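Local atomic coordinates of eukaryotic translation initiation factor 4 gamma 5 (Trypanosoma cruzi, PDB entry 6OZU), a protein that probably acts as a scaffold in translation initiation, its MIF4G domain offering a helical platform for partner proteins of the initiation machinery. Residues Arg111-Ala114 against Asn115-Glu118; Gly146-Glu150 against Lys151-His155. One frame throughout, in Å; residues are numbered along the deposited sequence.

Contact 1. Residues Arg111-Ala114 against Asn115-Glu118; sequences REIA and NLPE
Ile113 and Leu116 are the first and last residues of a type I beta turn, the tight link between helix 82-112 and helix 118-144. Ala114 and Asn115 occupy its two central positions, and their backbone torsions fit this turn type. The CA atoms of Ile113 and Leu116 lie 4.9 Å apart, so the chain reverses within four residues. No hydrogen bond closes the turn: Leu116 N stays 3.6 Å from Ile113 O. The side chains of the two end residues meet through one pair of methyls, and Leu116 otherwise lies on backbone atoms.

Leu116 directs its side chain back at the end of the preceding helix. Its CB rests against the backbone of Ile113, 3.7 Å from Ile113 O. Beyond CB the two methyls part. Leu116 CD1 reaches the last helical residue and lies 3.6 Å from Glu112 O. Leu116 CD2 meets Ile113 CG2 at 3.9 Å, where the two side chains cross at a slant. The first torsion of Leu116 (chi1 -123°) is well away from a staggered value, so this placement may be strained. Ile113 turns its CG2 methyl to the leucine, while its CG1-CD1 arm leads away from it. That split follows from chi1 66°, which sets CG1 between the backbone N and the carbonyl carbon. Asn115 lays its amide near the peptide before it, with OD1 3.7 Å from Ala114 C.

Ile113 is the buried residue here, and it packs on Ala121, Arg124 and Arg125 of helix 118-144. Glu112 forms a salt bridge with Arg124 of the same helix, and Arg111 forms one with Glu104 two turns back in helix 82-112. Pro117 occupies the N-cap position of helix 118-144. The turn thus joins two long helices at an exposed tip of the domain.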
loop_
_atom_site.group_PDB
_atom_site.type_symbol
_atom_site.label_atom_id
_atom_site.label_comp_id
_atom_site.label_asym_id
_atom_site.label_seq_id
_atom_site.Cartn_x
_atom_site.Cartn_y
_atom_site.Cartn_z
ATOM N N ARG A 111 10.179 20.147 -6.805
ATOM C CA ARG A 111 10.567 21.045 -7.896
ATOM C C ARG A 111 9.777 22.363 -7.810
ATOM O O ARG A 111 10.342 23.433 -8.029
ATOM C CB ARG A 111 10.320 20.382 -9.260
ATOM C CG ARG A 111 11.354 19.335 -9.646
ATOM C CD ARG A 111 11.208 18.823 -11.081
ATOM N NE ARG A 111 9.876 18.319 -11.448
ATOM C CZ ARG A 111 9.524 17.035 -11.471
ATOM N NH1 ARG A 111 10.381 16.094 -11.078
ATOM N NH2 ARG A 111 8.296 16.684 -11.835
ATOM N N GLU A 112 8.465 22.266 -7.509
ATOM C CA GLU A 112 7.515 23.368 -7.372
ATOM C C GLU A 112 7.863 24.317 -6.192
ATOM O O GLU A 112 7.709 25.533 -6.348
ATOM C CB GLU A 112 6.102 22.779 -7.225
ATOM C CG GLU A 112 4.954 23.770 -7.152
ATOM C CD GLU A 112 3.561 23.158 -7.156
ATOM O OE1 GLU A 112 3.441 21.923 -6.977
ATOM O OE2 GLU A 112 2.582 23.925 -7.313
ATOM N N ILE A 113 8.343 23.773 -5.038
ATOM C CA ILE A 113 8.671 24.569 -3.847
ATOM C C ILE A 113 10.183 24.816 -3.657
ATOM O O ILE A 113 10.593 25.264 -2.579
ATOM C CB ILE A 113 8.023 23.972 -2.547
ATOM C CG1 ILE A 113 8.611 22.575 -2.184
ATOM C CG2 ILE A 113 6.485 23.962 -2.652
ATOM C CD1 ILE A 113 8.277 22.015 -0.867
ATOM N N ALA A 114 11.007 24.541 -4.684
ATOM C CA ALA A 114 12.474 24.703 -4.611
ATOM C C ALA A 114 12.957 26.164 -4.468
ATOM O O ALA A 114 13.965 26.414 -3.805
ATOM C CB ALA A 114 13.129 24.044 -5.815
ATOM N N ASN A 115 12.235 27.112 -5.089
ATOM C CA ASN A 115 12.556 28.543 -5.075
ATOM C C ASN A 115 11.554 29.367 -4.247
ATOM O O ASN A 115 11.646 30.598 -4.196
ATOM C CB ASN A 115 12.660 29.071 -6.517
ATOM C CG ASN A 115 13.627 28.288 -7.380
ATOM O OD1 ASN A 115 14.803 28.080 -7.031
ATOM N ND2 ASN A 115 13.146 27.829 -8.524
ATOM N N LEU A 116 10.617 28.674 -3.581
ATOM C CA LEU A 116 9.566 29.246 -2.745
ATOM C C LEU A 116 10.095 29.617 -1.347
ATOM O O LEU A 116 11.026 28.956 -0.865
ATOM C CB LEU A 116 8.434 28.213 -2.610
ATOM C CG LEU A 116 7.050 28.660 -3.049
ATOM C CD1 LEU A 116 6.891 28.570 -4.556
ATOM C CD2 LEU A 116 5.984 27.829 -2.367
ATOM N N PRO A 117 9.494 30.636 -0.664
ATOM C CA PRO A 117 9.956 30.978 0.700
ATOM C C PRO A 117 9.810 29.819 1.689
ATOM O O PRO A 117 8.904 28.999 1.541
ATOM C CB PRO A 117 9.078 32.166 1.099
ATOM C CG PRO A 117 8.517 32.695 -0.186
ATOM C CD PRO A 117 8.381 31.514 -1.088
ATOM N N GLU A 118 10.722 29.745 2.672
ATOM C CA GLU A 118 10.836 28.694 3.695
ATOM C C GLU A 118 9.511 28.335 4.402
ATOM O O GLU A 118 9.169 27.150 4.483
ATOM C CB GLU A 118 11.926 29.048 4.731
ATOM C CG GLU A 118 13.278 29.361 4.105
ATOM C CD GLU A 118 13.636 30.821 3.853
ATOM O OE1 GLU A 118 14.804 31.177 4.132
ATOM O OE2 GLU A 118 12.782 31.598 3.361
#

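Contact 2. Residues Gly146-Glu150 against Lys151-His155; sequences GLVRE and KVVLH
Val148 lies against the first turn of helix 150-162 and touches two of its valines. Its CG2 methyl packs on Val152, 3.6 Å from Val152 CB. Its CG1 methyl meets Val153 CG2 at 3.9 Å. With CG1 set between the backbone N and the carbonyl carbon (chi1 73°), each methyl serves a different valine. Next to it, Arg149 and Lys151 touch through their aliphatic parts, with Arg149 CB 3.9 Å from Lys151 CG. Their charged ends stay apart, Arg149 NE being 6.0 Å from Lys151 NZ.

The backbone fixes these positions. Arg149 is the N-cap residue, and Val152 N donates to Arg149 O at 3.0 Å. This donor sits above the carbonyl plane, 57° out of it. Val153 N adds a weak bond to Arg149 O at 3.5 Å. The next bond is regular: Leu154 N reaches Glu150 O at 3.0 Å, in the carbonyl plane.

Further out, Val148 and Val153 both pack on Phe143 of helix 118-144. Val152 touches Phe99 of helix 82-112, and the Glu150 side chain packs on Ala203 and Val204 of helix 194-208. Gly146, with positive phi, ends helix 118-144 in a Schellman motif. Val148, just before the N-cap Arg149, pairs with Val153, four residues after Arg149: a hydrophobic staple at the start of helix 150-162.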
loop_
_atom_site.group_PDB
_atom_site.type_symbol
_atom_site.label_atom_id
_atom_site.label_comp_id
_atom_site.label_asym_id
_atom_site.label_seq_id
_atom_site.Cartn_x
_atom_site.Cartn_y
_atom_site.Cartn_z
ATOM N N GLY A 146 -1.292 -9.482 0.888
ATOM C CA GLY A 146 -0.563 -10.137 -0.195
ATOM C C GLY A 146 -0.941 -9.739 -1.609
ATOM O O GLY A 146 -0.736 -10.513 -2.545
ATOM N N LEU A 147 -1.476 -8.519 -1.773
ATOM C CA LEU A 147 -1.953 -7.975 -3.053
ATOM C C LEU A 147 -0.932 -7.134 -3.836
ATOM O O LEU A 147 -1.237 -6.728 -4.950
ATOM C CB LEU A 147 -3.250 -7.157 -2.831
ATOM C CG LEU A 147 -4.458 -7.935 -2.379
ATOM C CD1 LEU A 147 -5.593 -7.005 -2.059
ATOM C CD2 LEU A 147 -4.867 -8.978 -3.428
ATOM N N VAL A 148 0.234 -6.842 -3.264
ATOM C CA VAL A 148 1.281 -6.060 -3.911
ATOM C C VAL A 148 2.597 -6.810 -3.763
ATOM O O VAL A 148 2.852 -7.440 -2.718
ATOM C CB VAL A 148 1.346 -4.582 -3.426
ATOM C CG1 VAL A 148 1.916 -4.452 -2.015
ATOM C CG2 VAL A 148 2.132 -3.723 -4.396
ATOM N N ARG A 149 3.423 -6.752 -4.817
ATOM C CA ARG A 149 4.722 -7.416 -4.869
ATOM C C ARG A 149 5.690 -6.765 -3.888
ATOM O O ARG A 149 5.690 -5.544 -3.749
ATOM C CB ARG A 149 5.307 -7.341 -6.297
ATOM C CG ARG A 149 4.431 -7.895 -7.419
ATOM C CD ARG A 149 4.788 -7.271 -8.763
ATOM N NE ARG A 149 4.657 -8.242 -9.841
ATOM C CZ ARG A 149 4.927 -7.995 -11.120
ATOM N NH1 ARG A 149 5.330 -6.786 -11.503
ATOM N NH2 ARG A 149 4.780 -8.949 -12.031
ATOM N N GLU A 150 6.541 -7.576 -3.245
ATOM C CA GLU A 150 7.591 -7.142 -2.312
ATOM C C GLU A 150 8.462 -6.053 -2.996
ATOM O O GLU A 150 8.840 -5.079 -2.348
ATOM C CB GLU A 150 8.452 -8.362 -1.928
ATOM C CG GLU A 150 8.984 -8.378 -0.499
ATOM C CD GLU A 150 9.952 -9.504 -0.159
ATOM O OE1 GLU A 150 9.492 -10.660 -0.019
ATOM O OE2 GLU A 150 11.163 -9.228 -0.001
ATOM N N LYS A 151 8.703 -6.202 -4.321
ATOM C CA LYS A 151 9.470 -5.290 -5.194
ATOM C C LYS A 151 8.871 -3.883 -5.299
ATOM O O LYS A 151 9.621 -2.923 -5.459
ATOM C CB LYS A 151 9.666 -5.858 -6.619
ATOM C CG LYS A 151 9.196 -7.293 -6.897
ATOM C CD LYS A 151 8.942 -7.454 -8.399
ATOM C CE LYS A 151 9.093 -8.859 -8.932
ATOM N NZ LYS A 151 10.524 -9.230 -9.133
ATOM N N VAL A 152 7.533 -3.763 -5.243
ATOM C CA VAL A 152 6.827 -2.470 -5.292
ATOM C C VAL A 152 7.075 -1.711 -3.986
ATOM O O VAL A 152 7.407 -0.521 -4.008
ATOM C CB VAL A 152 5.309 -2.634 -5.590
ATOM C CG1 VAL A 152 4.561 -1.292 -5.522
ATOM C CG2 VAL A 152 5.093 -3.294 -6.955
ATOM N N VAL A 153 6.952 -2.429 -2.861
ATOM C CA VAL A 153 7.188 -1.932 -1.513
ATOM C C VAL A 153 8.626 -1.399 -1.406
ATOM O O VAL A 153 8.820 -0.262 -0.977
ATOM C CB VAL A 153 6.851 -3.009 -0.446
ATOM C CG1 VAL A 153 6.923 -2.427 0.981
ATOM C CG2 VAL A 153 5.475 -3.610 -0.714
ATOM N N LEU A 154 9.604 -2.185 -1.879
ATOM C CA LEU A 154 11.018 -1.832 -1.903
ATOM C C LEU A 154 11.286 -0.557 -2.711
ATOM O O LEU A 154 12.006 0.309 -2.208
ATOM C CB LEU A 154 11.840 -3.002 -2.455
ATOM C CG LEU A 154 13.349 -2.781 -2.625
ATOM C CD1 LEU A 154 14.058 -2.636 -1.281
ATOM C CD2 LEU A 154 13.956 -3.855 -3.485
ATOM N N HIS A 155 10.706 -0.446 -3.944
ATOM C CA HIS A 155 10.846 0.726 -4.836
ATOM C C HIS A 155 10.255 1.986 -4.223
ATOM O O HIS A 155 10.834 3.060 -4.383
ATOM C CB HIS A 155 10.241 0.483 -6.242
ATOM C CG HIS A 155 10.560 1.553 -7.263
ATOM N ND1 HIS A 155 11.452 1.320 -8.301
ATOM C CD2 HIS A 155 10.063 2.807 -7.398
ATOM C CE1 HIS A 155 11.485 2.441 -9.007
ATOM N NE2 HIS A 155 10.675 3.367 -8.496
#

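The two contacts follow one another along the chain and neither nests nor crosses. Helix 82-112 runs into contact 1, whose turn leads straight into helix 118-144. That helix ends just before contact 2, which passes the chain on to helix 150-162. Contact 1 and contact 2 therefore flank opposite ends of one long helix. Their centres are about 32 Å apart, and their nearest atoms about 13 Å. The centre of contact 1 is about 29 Å from the centre of the chain, at a far tip; that of contact 2 is about 8 Å from it. Together they tie three successive helices of the all-helical MIF4G domain, consistent with its HEAT-like architecture.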